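Long-range contacts in ABC transporter, substrate binding protein (Agrobacterium tumefaciens, PDB 3C9H), which probably captures a solute in the periplasm and delivers it to an ABC transporter, and binds a magnesium ion: residues D97-L102 and I264-E269; K167-R172 and G206-K211; S189-Q194 and K255-V260; L235-A240 and L297-V302. All blocks are in the same frame, centred on the assembly; numbering follows the deposited sequence.

Contact 1: D97-L102 and I264-E269; sequences DLQVKL and IGLVPE
Gln99 and Ile264 lie alongside each other, their chains pointing opposite ways, where helix 96-104 packs against strand 258-268. The CB of Gln99 rests on the CG2 branch of Ile264, 3.5 Å away, and beyond that point the glutamine chain runs on to the backbone of the strand. Its CG stands anti to the carbonyl carbon (chi1 -70°), and the bend at chi2 swings the amide over to the carbonyl of Ile264. There NE2 of Gln99 donates a hydrogen bond of 2.9 Å to Ile264 O. The acceptor lies close to the amide plane, whereas the nitrogen stands 48° out of the carbonyl plane and so does not follow a lone pair. A weak second bond from NE2 to Ala91 O, on strand 90-93, gives this buried amide a further partner.

Leu266 crosses the same glutamine at a slant. Its CD2 methyl fits between the two ends of Gln99, 3.5 Å from the backbone O and 3.8 Å from the side-chain NE2. Further along the helix, CD1 of Leu102 reaches the same methyl more loosely, at 4.4 Å. On the other flank, the CG2 branch of Val100 meets the CD1 tip of Ile264 at 4.0 Å.

Helix and strand segments run nearly in the same direction, 25° apart, their axes 8.8 Å from each other at closest approach, a helix-on-sheet packing expected of the alpha/beta lobes of periplasmic binding proteins. Strand 90-93 pairs antiparallel with strand 258-268 through Ile264 and Leu266, while Leu102 also packs on Tyr74 and Val78 of helix 70-82.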
loop_
_atom_site.group_PDB
_atom_site.type_symbol
_atom_site.label_atom_id
_atom_site.label_comp_id
_atom_site.label_asym_id
_atom_site.label_seq_id
_atom_site.Cartn_x
_atom_site.Cartn_y
_atom_site.Cartn_z
ATOM N N ASP A 97 -8.943 -0.035 -4.489
ATOM C CA ASP A 97 -9.986 -0.429 -5.409
ATOM C C ASP A 97 -10.636 -1.775 -5.076
ATOM O O ASP A 97 -11.868 -1.900 -5.104
ATOM C CB ASP A 97 -9.469 -0.357 -6.849
ATOM C CG ASP A 97 -8.267 -1.266 -7.126
ATOM O OD1 ASP A 97 -7.440 -1.528 -6.223
ATOM O OD2 ASP A 97 -8.119 -1.658 -8.304
ATOM N N LEU A 98 -9.834 -2.757 -4.684
ATOM C CA LEU A 98 -10.355 -4.074 -4.338
ATOM C C LEU A 98 -11.138 -4.013 -3.037
ATOM O O LEU A 98 -12.097 -4.756 -2.862
ATOM C CB LEU A 98 -9.211 -5.107 -4.215
ATOM C CG LEU A 98 -8.440 -5.352 -5.527
ATOM C CD1 LEU A 98 -7.369 -6.405 -5.366
ATOM C CD2 LEU A 98 -9.413 -5.680 -6.708
ATOM N N GLN A 99 -10.714 -3.140 -2.119
ATOM C CA GLN A 99 -11.423 -2.972 -0.859
ATOM C C GLN A 99 -12.769 -2.293 -1.051
ATOM O O GLN A 99 -13.757 -2.682 -0.455
ATOM C CB GLN A 99 -10.565 -2.213 0.143
ATOM C CG GLN A 99 -9.375 -3.042 0.642
ATOM C CD GLN A 99 -9.782 -4.097 1.666
ATOM O OE1 GLN A 99 -10.236 -5.188 1.300
ATOM N NE2 GLN A 99 -9.602 -3.784 2.962
ATOM N N VAL A 100 -12.802 -1.274 -1.887
ATOM C CA VAL A 100 -14.065 -0.600 -2.208
ATOM C C VAL A 100 -14.977 -1.557 -2.989
ATOM O O VAL A 100 -16.168 -1.621 -2.715
ATOM C CB VAL A 100 -13.830 0.734 -2.947
ATOM C CG1 VAL A 100 -15.189 1.335 -3.506
ATOM C CG2 VAL A 100 -13.158 1.727 -1.995
ATOM N N LYS A 101 -14.429 -2.325 -3.926
ATOM C CA LYS A 101 -15.228 -3.392 -4.563
ATOM C C LYS A 101 -15.862 -4.399 -3.587
ATOM O O LYS A 101 -17.046 -4.688 -3.708
ATOM C CB LYS A 101 -14.441 -4.121 -5.650
ATOM C CG LYS A 101 -15.276 -5.166 -6.398
ATOM C CD LYS A 101 -14.591 -5.586 -7.660
ATOM C CE LYS A 101 -15.474 -6.535 -8.523
ATOM N NZ LYS A 101 -16.886 -6.013 -8.818
ATOM N N LEU A 102 -15.099 -4.964 -2.643
ATOM C CA LEU A 102 -15.701 -5.824 -1.624
ATOM C C LEU A 102 -16.866 -5.124 -0.951
ATOM O O LEU A 102 -17.931 -5.704 -0.796
ATOM C CB LEU A 102 -14.717 -6.239 -0.528
ATOM C CG LEU A 102 -13.583 -7.217 -0.813
ATOM C CD1 LEU A 102 -12.651 -7.258 0.413
ATOM C CD2 LEU A 102 -14.090 -8.599 -1.148
ATOM N N ILE A 264 -6.833 0.718 3.339
ATOM C CA ILE A 264 -8.259 0.686 3.655
ATOM C C ILE A 264 -8.584 -0.498 4.546
ATOM O O ILE A 264 -8.215 -1.642 4.245
ATOM C CB ILE A 264 -9.110 0.643 2.359
ATOM C CG1 ILE A 264 -9.045 1.982 1.605
ATOM C CG2 ILE A 264 -10.597 0.279 2.654
ATOM C CD1 ILE A 264 -9.913 1.940 0.315
ATOM N N GLY A 265 -9.225 -0.201 5.671
ATOM C CA GLY A 265 -9.699 -1.190 6.594
ATOM C C GLY A 265 -11.205 -1.338 6.545
ATOM O O GLY A 265 -11.935 -0.373 6.407
ATOM N N LEU A 266 -11.650 -2.578 6.678
ATOM C CA LEU A 266 -13.090 -2.924 6.744
ATOM C C LEU A 266 -13.259 -4.248 7.495
ATOM O O LEU A 266 -12.311 -5.002 7.619
ATOM C CB LEU A 266 -13.700 -3.010 5.345
ATOM C CG LEU A 266 -13.159 -4.071 4.370
ATOM C CD1 LEU A 266 -13.778 -5.442 4.669
ATOM C CD2 LEU A 266 -13.397 -3.666 2.862
ATOM N N VAL A 267 -14.466 -4.474 8.017
ATOM C CA VAL A 267 -14.856 -5.698 8.681
ATOM C C VAL A 267 -15.714 -6.465 7.698
ATOM O O VAL A 267 -16.748 -5.954 7.270
ATOM C CB VAL A 267 -15.699 -5.409 9.948
ATOM C CG1 VAL A 267 -16.281 -6.709 10.523
ATOM C CG2 VAL A 267 -14.858 -4.645 10.975
ATOM N N PRO A 268 -15.261 -7.658 7.294
ATOM C CA PRO A 268 -16.027 -8.504 6.407
ATOM C C PRO A 268 -17.419 -8.887 6.975
ATOM O O PRO A 268 -17.591 -9.095 8.174
ATOM C CB PRO A 268 -15.126 -9.746 6.240
ATOM C CG PRO A 268 -13.712 -9.215 6.482
ATOM C CD PRO A 268 -13.949 -8.256 7.623
ATOM N N GLU A 269 -18.401 -8.948 6.088
ATOM C CA GLU A 269 -19.736 -9.434 6.398
ATOM C C GLU A 269 -19.724 -10.809 7.085
ATOM O O GLU A 269 -20.519 -11.047 8.009
ATOM C CB GLU A 269 -20.541 -9.507 5.102
ATOM C CG GLU A 269 -22.002 -9.805 5.295
ATOM C CD GLU A 269 -22.323 -11.284 5.301
ATOM O OE1 GLU A 269 -21.444 -12.102 4.921
ATOM O OE2 GLU A 269 -23.475 -11.640 5.665
#

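Contact 2: K167-R172 and G206-K211; sequences KEVHGR and GAAGVK
His170 lies against the turn Ala207-Gly209, where a Schellman motif with Gly209 at positive phi ends helix 198-207. It also occupies the second position of a type II beta turn, Val169 to Arg172, so the contact sets one chain reversal against another. The two turns lead into strands 173-176 and 211-213, which pair in parallel.

From CB of His170, which lies 4.1 Å from Ala208 O, the side chain extends with CG anti to the backbone N (chi1 -168°), laying one ring face against the helix end. CG of His170 is 3.8 Å from Ala208 O, which sits over that face toward the rim. Further round, ND1 and CE1 are both near Ala207 O, which lies at the ring edge; CE1 also approaches Gly209 N. At the far side NE2 of His170 is 4.0 Å from Gly209 CA, which makes a CH-pi contact with the same face.

A backbone hydrogen bond joins the two turns. Gly171, the third residue of the beta turn, donates from N to Ala208 O over 2.7 Å, at a nearly straight 169°. The CA of His170 makes a CA-H...O contact with this same oxygen. Behind the turn, Val169 and Ala208 share Leu162 of helix 155-164 as a neighbour. Next to the hydrogen bond, Gly171 CA makes a CA-H...O contact with Gly209 O, with 3.3 Å between carbon and oxygen.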
loop_
_atom_site.group_PDB
_atom_site.type_symbol
_atom_site.label_atom_id
_atom_site.label_comp_id
_atom_site.label_asym_id
_atom_site.label_seq_id
_atom_site.Cartn_x
_atom_site.Cartn_y
_atom_site.Cartn_z
ATOM N N LYS A 167 23.576 0.307 -20.976
ATOM C CA LYS A 167 24.292 -0.930 -20.625
ATOM C C LYS A 167 24.413 -1.130 -19.128
ATOM O O LYS A 167 24.278 -2.244 -18.642
ATOM C CB LYS A 167 25.698 -0.960 -21.262
ATOM C CG LYS A 167 25.681 -1.100 -22.783
ATOM C CD LYS A 167 27.103 -1.088 -23.390
ATOM C CE LYS A 167 27.103 -0.537 -24.822
ATOM N NZ LYS A 167 26.969 0.963 -24.857
ATOM N N GLU A 168 24.669 -0.063 -18.388
ATOM C CA GLU A 168 24.800 -0.181 -16.936
ATOM C C GLU A 168 23.487 -0.584 -16.260
ATOM O O GLU A 168 23.491 -1.471 -15.396
ATOM C CB GLU A 168 25.341 1.119 -16.318
ATOM C CG GLU A 168 26.853 1.283 -16.511
ATOM C CD GLU A 168 27.471 2.450 -15.707
ATOM O OE1 GLU A 168 26.719 3.280 -15.117
ATOM O OE2 GLU A 168 28.731 2.535 -15.690
ATOM N N VAL A 169 22.381 0.062 -16.656
ATOM C CA VAL A 169 21.066 -0.149 -16.020
ATOM C C VAL A 169 20.359 -1.425 -16.430
ATOM O O VAL A 169 19.426 -1.841 -15.754
ATOM C CB VAL A 169 20.061 0.995 -16.318
ATOM C CG1 VAL A 169 20.602 2.313 -15.833
ATOM C CG2 VAL A 169 19.712 1.041 -17.803
ATOM N N HIS A 170 20.779 -2.037 -17.534
ATOM C CA HIS A 170 19.991 -3.105 -18.134
ATOM C C HIS A 170 19.809 -4.324 -17.220
ATOM O O HIS A 170 20.783 -4.934 -16.786
ATOM C CB HIS A 170 20.559 -3.552 -19.480
ATOM C CG HIS A 170 19.622 -4.440 -20.233
ATOM N ND1 HIS A 170 18.705 -3.951 -21.135
ATOM C CD2 HIS A 170 19.408 -5.772 -20.160
ATOM C CE1 HIS A 170 17.976 -4.950 -21.600
ATOM N NE2 HIS A 170 18.386 -6.065 -21.027
ATOM N N GLY A 171 18.549 -4.664 -16.939
ATOM C CA GLY A 171 18.221 -5.709 -15.986
ATOM C C GLY A 171 18.532 -5.346 -14.544
ATOM O O GLY A 171 18.546 -6.213 -13.689
ATOM N N ARG A 172 18.785 -4.069 -14.269
ATOM C CA ARG A 172 19.100 -3.625 -12.914
ATOM C C ARG A 172 18.156 -2.503 -12.468
ATOM O O ARG A 172 18.489 -1.673 -11.617
ATOM C CB ARG A 172 20.577 -3.230 -12.813
ATOM C CG ARG A 172 21.466 -4.451 -13.038
ATOM C CD ARG A 172 22.936 -4.171 -12.953
ATOM N NE ARG A 172 23.324 -3.725 -11.625
ATOM C CZ ARG A 172 24.037 -2.630 -11.368
ATOM N NH1 ARG A 172 24.502 -1.851 -12.342
ATOM N NH2 ARG A 172 24.307 -2.320 -10.115
ATOM N N GLY A 206 10.846 -1.454 -20.072
ATOM C CA GLY A 206 10.930 -2.731 -20.791
ATOM C C GLY A 206 12.205 -2.865 -21.626
ATOM O O GLY A 206 12.807 -3.929 -21.655
ATOM N N ALA A 207 12.626 -1.774 -22.272
ATOM C CA ALA A 207 13.900 -1.719 -23.015
ATOM C C ALA A 207 15.125 -1.818 -22.102
ATOM O O ALA A 207 16.150 -2.399 -22.484
ATOM C CB ALA A 207 13.963 -0.468 -23.827
ATOM N N ALA A 208 15.005 -1.278 -20.886
ATOM C CA ALA A 208 16.016 -1.463 -19.843
ATOM C C ALA A 208 15.959 -2.833 -19.155
ATOM O O ALA A 208 16.691 -3.081 -18.195
ATOM C CB ALA A 208 15.931 -0.323 -18.807
ATOM N N GLY A 209 15.098 -3.733 -19.628
ATOM C CA GLY A 209 15.024 -5.071 -19.071
ATOM C C GLY A 209 14.522 -5.072 -17.634
ATOM O O GLY A 209 15.038 -5.812 -16.788
ATOM N N VAL A 210 13.498 -4.261 -17.362
ATOM C CA VAL A 210 12.943 -4.144 -15.999
ATOM C C VAL A 210 12.495 -5.495 -15.453
ATOM O O VAL A 210 11.889 -6.284 -16.169
ATOM C CB VAL A 210 11.762 -3.128 -15.931
ATOM C CG1 VAL A 210 10.558 -3.600 -16.790
ATOM C CG2 VAL A 210 11.339 -2.874 -14.497
ATOM N N LYS A 211 12.830 -5.754 -14.190
ATOM C CA LYS A 211 12.383 -6.926 -13.464
ATOM C C LYS A 211 11.206 -6.543 -12.588
ATOM O O LYS A 211 11.225 -5.493 -11.945
ATOM C CB LYS A 211 13.503 -7.459 -12.596
ATOM C CG LYS A 211 14.781 -7.756 -13.425
ATOM C CD LYS A 211 15.556 -8.900 -12.838
ATOM C CE LYS A 211 16.646 -9.366 -13.813
ATOM N NZ LYS A 211 16.130 -9.343 -15.226
#

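Contact 3: S189-Q194 and K255-V260; sequences SRDQEQ and KDYTVV
The last two turns of helix 183-194 approach the start of strand 258-268, with the CA atoms of Arg190 and Val259 7.0 Å apart and those of Gln194 and Tyr257 8.0 Å apart. Tyr257 CG lies between the backbone N and the carbonyl carbon (chi1 66°), from where the ring extends to the helix and meets two side chains differently. Gln194 covers one ring face: its CB stands 3.8 Å from the centroid of the Tyr257 ring and only 7° off the normal, a CH-pi contact, and its CG lies over the CD1-CE1 side. Asp191 comes instead to the ring edge, where Tyr257 OH donates to Asp191 OD1 over 3.1 Å, from above the carboxylate plane. The second carboxylate oxygen of Asp191, OD2, is bonded to Tyr232 OH, so two tyrosines grip this buried acid.

Val259 lies crosswise to Arg190, its CG1 resting 3.9 Å from the CB of Arg190. Beyond that, the arginine chain bends back along its own helix to a salt bridge with Glu193.

Within the binding-protein fold, a helix end thus packs on a strand through a tyrosine. Arg155 makes a cation-pi contact with Tyr257, while strand 323-325 pairs parallel with strand 258-268 and brings Arg324 against Gln194 and Tyr257.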
loop_
_atom_site.group_PDB
_atom_site.type_symbol
_atom_site.label_atom_id
_atom_site.label_comp_id
_atom_site.label_asym_id
_atom_site.label_seq_id
_atom_site.Cartn_x
_atom_site.Cartn_y
_atom_site.Cartn_z
ATOM N N SER A 189 -2.684 2.427 -12.529
ATOM C CA SER A 189 -3.958 2.987 -12.995
ATOM C C SER A 189 -4.030 4.501 -12.693
ATOM O O SER A 189 -4.558 5.289 -13.511
ATOM C CB SER A 189 -5.145 2.194 -12.433
ATOM O OG SER A 189 -5.432 2.540 -11.083
ATOM N N ARG A 190 -3.427 4.916 -11.570
ATOM C CA ARG A 190 -3.336 6.329 -11.236
ATOM C C ARG A 190 -2.318 7.083 -12.111
ATOM O O ARG A 190 -2.573 8.214 -12.508
ATOM C CB ARG A 190 -3.011 6.525 -9.755
ATOM C CG ARG A 190 -3.962 5.840 -8.783
ATOM C CD ARG A 190 -5.418 6.175 -9.045
ATOM N NE ARG A 190 -5.767 7.515 -8.581
ATOM C CZ ARG A 190 -6.964 8.078 -8.764
ATOM N NH1 ARG A 190 -7.926 7.423 -9.419
ATOM N NH2 ARG A 190 -7.208 9.299 -8.286
ATOM N N ASP A 191 -1.162 6.470 -12.371
ATOM C CA ASP A 191 -0.181 7.033 -13.307
ATOM C C ASP A 191 -0.842 7.352 -14.667
ATOM O O ASP A 191 -0.659 8.422 -15.225
ATOM C CB ASP A 191 0.960 6.043 -13.545
ATOM C CG ASP A 191 1.988 6.024 -12.436
ATOM O OD1 ASP A 191 2.068 6.988 -11.642
ATOM O OD2 ASP A 191 2.759 5.042 -12.384
ATOM N N GLN A 192 -1.594 6.396 -15.192
ATOM C CA GLN A 192 -2.335 6.591 -16.437
ATOM C C GLN A 192 -3.278 7.805 -16.404
ATOM O O GLN A 192 -3.430 8.479 -17.422
ATOM C CB GLN A 192 -3.127 5.338 -16.785
ATOM C CG GLN A 192 -3.506 5.300 -18.273
ATOM C CD GLN A 192 -4.388 4.135 -18.621
ATOM O OE1 GLN A 192 -5.251 3.755 -17.835
ATOM N NE2 GLN A 192 -4.173 3.550 -19.804
ATOM N N GLU A 193 -3.894 8.083 -15.250
ATOM C CA GLU A 193 -4.790 9.256 -15.092
ATOM C C GLU A 193 -4.059 10.611 -14.956
ATOM O O GLU A 193 -4.619 11.645 -15.313
ATOM C CB GLU A 193 -5.773 9.049 -13.914
ATOM C CG GLU A 193 -7.057 8.314 -14.322
ATOM C CD GLU A 193 -7.802 7.607 -13.161
ATOM O OE1 GLU A 193 -7.591 7.982 -11.979
ATOM O OE2 GLU A 193 -8.612 6.669 -13.447
ATOM N N GLN A 194 -2.829 10.625 -14.433
ATOM C CA GLN A 194 -2.034 11.871 -14.384
ATOM C C GLN A 194 -1.335 12.085 -15.693
ATOM O O GLN A 194 -1.503 13.094 -16.358
ATOM C CB GLN A 194 -0.914 11.826 -13.334
ATOM C CG GLN A 194 -1.286 11.269 -12.030
ATOM C CD GLN A 194 -2.530 11.882 -11.512
ATOM O OE1 GLN A 194 -2.681 13.108 -11.527
ATOM N NE2 GLN A 194 -3.452 11.042 -11.052
ATOM N N LYS A 255 9.070 14.632 -8.423
ATOM C CA LYS A 255 8.746 16.055 -8.411
ATOM C C LYS A 255 7.708 16.459 -9.439
ATOM O O LYS A 255 7.040 17.471 -9.245
ATOM C CB LYS A 255 10.014 16.885 -8.605
ATOM C CG LYS A 255 10.997 16.780 -7.454
ATOM C CD LYS A 255 12.269 17.471 -7.845
ATOM C CE LYS A 255 13.341 17.433 -6.766
ATOM N NZ LYS A 255 14.594 18.052 -7.328
ATOM N N ASP A 256 7.593 15.700 -10.532
ATOM C CA ASP A 256 6.503 15.893 -11.509
ATOM C C ASP A 256 5.115 15.576 -10.889
ATOM O O ASP A 256 4.201 16.389 -10.938
ATOM C CB ASP A 256 6.753 15.118 -12.820
ATOM C CG ASP A 256 7.151 13.644 -12.608
ATOM O OD1 ASP A 256 7.427 13.212 -11.469
ATOM O OD2 ASP A 256 7.220 12.913 -13.615
ATOM N N TYR A 257 4.964 14.412 -10.276
ATOM C CA TYR A 257 3.801 14.159 -9.433
ATOM C C TYR A 257 4.087 12.935 -8.569
ATOM O O TYR A 257 4.916 12.090 -8.928
ATOM C CB TYR A 257 2.526 13.935 -10.261
ATOM C CG TYR A 257 2.564 12.687 -11.106
ATOM C CD1 TYR A 257 2.159 11.459 -10.601
ATOM C CD2 TYR A 257 3.006 12.737 -12.423
ATOM C CE1 TYR A 257 2.216 10.305 -11.392
ATOM C CE2 TYR A 257 3.048 11.619 -13.199
ATOM C CZ TYR A 257 2.650 10.407 -12.699
ATOM O OH TYR A 257 2.712 9.302 -13.536
ATOM N N THR A 258 3.393 12.841 -7.443
ATOM C CA THR A 258 3.570 11.704 -6.549
ATOM C C THR A 258 2.194 11.119 -6.242
ATOM O O THR A 258 1.355 11.783 -5.634
ATOM C CB THR A 258 4.314 12.062 -5.208
ATOM O OG1 THR A 258 5.665 12.476 -5.464
ATOM C CG2 THR A 258 4.388 10.840 -4.288
ATOM N N VAL A 259 1.958 9.893 -6.693
ATOM C CA VAL A 259 0.734 9.193 -6.360
ATOM C C VAL A 259 0.752 8.794 -4.882
ATOM O O VAL A 259 1.793 8.376 -4.350
ATOM C CB VAL A 259 0.514 7.972 -7.253
ATOM C CG1 VAL A 259 -0.715 7.180 -6.734
ATOM C CG2 VAL A 259 0.314 8.417 -8.735
ATOM N N VAL A 260 -0.399 8.950 -4.216
ATOM C CA VAL A 260 -0.533 8.613 -2.797
ATOM C C VAL A 260 -1.694 7.631 -2.610
ATOM O O VAL A 260 -2.829 7.832 -3.122
ATOM C CB VAL A 260 -0.740 9.848 -1.918
ATOM C CG1 VAL A 260 -0.894 9.456 -0.425
ATOM C CG2 VAL A 260 0.408 10.792 -2.094
#

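Contact 4: L235-A240 and L297-V302; sequences LGSYAA and LQIPAV
Ser237 and Ala240, one turn apart on helix 236-245, face the loop that follows helix 287-296. Segment 235-240 opens with Leu235 at the N-cap position; its O accepts the backbone bond from Ala239 N, starting the helix whose side meets the loop.

Ser237 comes next to the loop. Its CB is 3.4 Å from Gln298 O and 3.8 Å from the CG1 of Ile299, so the serine carbon touches both a carbonyl and an aliphatic branch. The CA of Ser237 adds a CA-H...O contact to the same Gln298 O, at 3.6 Å and a rather bent 126°. With chi1 at 44°, the hydroxyl sits between the backbone N and the carbonyl carbon and is directed elsewhere: OG is hydrogen-bonded to Glu135 OE1, which satisfies this buried group.

Tyr238 points its CB away from the loop and sends its hydroxyl toward the metal region, where OH is hydrogen-bonded to the backbone N of Asp43, a residue of the magnesium site, and to a citrate molecule probably derived from the crystallisation liquor. Ala240 returns to the interface, its methyl lying 4.1 Å from Gln298 CB and equally close to CG. The glutamine, the first residue beyond helix 287-296 to leave helical geometry, has positive phi, and its CB and CG lie along this methyl.

Around the pair, Leu297 packs on Leu46, Pro49 and Met50 of helix 44-57, Ile299 bonds back to Met293 in helix 287-296, and Tyr238 touches Leu220 of helix 216-224.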
loop_
_atom_site.group_PDB
_atom_site.type_symbol
_atom_site.label_atom_id
_atom_site.label_comp_id
_atom_site.label_asym_id
_atom_site.label_seq_id
_atom_site.Cartn_x
_atom_site.Cartn_y
_atom_site.Cartn_z
ATOM N N LEU A 235 6.668 1.604 -2.284
ATOM C CA LEU A 235 6.049 2.184 -1.110
ATOM C C LEU A 235 7.058 3.010 -0.300
ATOM O O LEU A 235 8.054 2.489 0.187
ATOM C CB LEU A 235 5.363 1.107 -0.261
ATOM C CG LEU A 235 4.107 0.428 -0.855
ATOM C CD1 LEU A 235 3.573 -0.622 0.125
ATOM C CD2 LEU A 235 3.005 1.456 -1.238
ATOM N N GLY A 236 6.776 4.298 -0.145
ATOM C CA GLY A 236 7.694 5.219 0.530
ATOM C C GLY A 236 7.879 4.889 1.995
ATOM O O GLY A 236 8.942 5.081 2.540
ATOM N N SER A 237 6.821 4.394 2.635
ATOM C CA SER A 237 6.870 4.016 4.046
ATOM C C SER A 237 7.861 2.875 4.258
ATOM O O SER A 237 8.695 2.924 5.130
ATOM C CB SER A 237 5.467 3.606 4.502
ATOM O OG SER A 237 4.858 2.762 3.528
ATOM N N TYR A 238 7.769 1.845 3.428
ATOM C CA TYR A 238 8.667 0.708 3.482
ATOM C C TYR A 238 10.074 1.149 3.117
ATOM O O TYR A 238 11.040 0.677 3.721
ATOM C CB TYR A 238 8.211 -0.358 2.500
ATOM C CG TYR A 238 6.915 -1.095 2.856
ATOM C CD1 TYR A 238 6.086 -0.688 3.907
ATOM C CD2 TYR A 238 6.529 -2.193 2.125
ATOM C CE1 TYR A 238 4.892 -1.368 4.194
ATOM C CE2 TYR A 238 5.371 -2.878 2.411
ATOM C CZ TYR A 238 4.552 -2.465 3.456
ATOM O OH TYR A 238 3.386 -3.150 3.719
ATOM N N ALA A 239 10.192 2.053 2.141
ATOM C CA ALA A 239 11.495 2.524 1.719
ATOM C C ALA A 239 12.169 3.260 2.883
ATOM O O ALA A 239 13.330 3.026 3.152
ATOM C CB ALA A 239 11.370 3.409 0.490
ATOM N N ALA A 240 11.429 4.133 3.565
ATOM C CA ALA A 240 11.948 4.841 4.742
ATOM C C ALA A 240 12.347 3.866 5.854
ATOM O O ALA A 240 13.384 4.065 6.504
ATOM C CB ALA A 240 10.957 5.894 5.247
ATOM N N LEU A 297 6.249 3.746 12.565
ATOM C CA LEU A 297 6.292 2.948 11.342
ATOM C C LEU A 297 6.546 3.768 10.082
ATOM O O LEU A 297 6.514 3.222 8.977
ATOM C CB LEU A 297 4.976 2.148 11.177
ATOM C CG LEU A 297 4.340 1.476 12.403
ATOM C CD1 LEU A 297 3.110 0.668 12.003
ATOM C CD2 LEU A 297 5.358 0.616 13.130
ATOM N N GLN A 298 6.762 5.079 10.217
ATOM C CA GLN A 298 6.937 5.942 9.045
ATOM C C GLN A 298 5.754 5.835 8.078
ATOM O O GLN A 298 5.916 5.946 6.870
ATOM C CB GLN A 298 8.235 5.574 8.302
ATOM C CG GLN A 298 9.501 5.803 9.093
ATOM C CD GLN A 298 10.001 7.206 8.916
ATOM O OE1 GLN A 298 9.232 8.175 8.990
ATOM N NE2 GLN A 298 11.290 7.335 8.670
ATOM N N ILE A 299 4.555 5.609 8.629
ATOM C CA ILE A 299 3.339 5.548 7.848
ATOM C C ILE A 299 2.501 6.784 8.236
ATOM O O ILE A 299 2.031 6.885 9.385
ATOM C CB ILE A 299 2.572 4.280 8.138
ATOM C CG1 ILE A 299 3.408 3.063 7.700
ATOM C CG2 ILE A 299 1.199 4.345 7.447
ATOM C CD1 ILE A 299 2.747 1.726 8.008
ATOM N N PRO A 300 2.404 7.765 7.331
ATOM C CA PRO A 300 1.687 8.979 7.707
ATOM C C PRO A 300 0.195 8.779 8.035
ATOM O O PRO A 300 -0.507 8.008 7.361
ATOM C CB PRO A 300 1.917 9.906 6.506
ATOM C CG PRO A 300 3.205 9.378 5.870
ATOM C CD PRO A 300 3.048 7.901 6.008
ATOM N N ALA A 301 -0.230 9.451 9.095
ATOM C CA ALA A 301 -1.554 9.296 9.698
ATOM C C ALA A 301 -2.617 10.132 8.968
ATOM O O ALA A 301 -2.317 11.183 8.382
ATOM C CB ALA A 301 -1.499 9.699 11.194
ATOM N N VAL A 302 -3.846 9.642 9.024
ATOM C CA VAL A 302 -5.039 10.326 8.514
ATOM C C VAL A 302 -5.890 10.959 9.654
ATOM O O VAL A 302 -6.688 11.858 9.394
ATOM C CB VAL A 302 -5.886 9.333 7.667
ATOM C CG1 VAL A 302 -7.264 9.886 7.328
ATOM C CG2 VAL A 302 -5.143 8.970 6.392
#

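From the N terminus, the chain first enters contact 1 at helix 96-104 and completes it only at 264-269, enclosing both contact 2 and contact 3 in the longest of the four loops. Contact 2, from 167-172 to 206-211, joins the turn after helix 166-169 to the end of helix 198-207. Contact 3 begins within that interval, at 189-194, and ends beyond it, so the two cross. Contact 4 starts at 235-240 and closes at 297-302, past contacts 1 and 3, crossing both; it ties helix 236-245 to the loop after helix 287-296. Strand 258-268 serves contact 3 near its start and contact 1 near its end. Contacts 1 and 2 lie on opposite sides of the chain's centre.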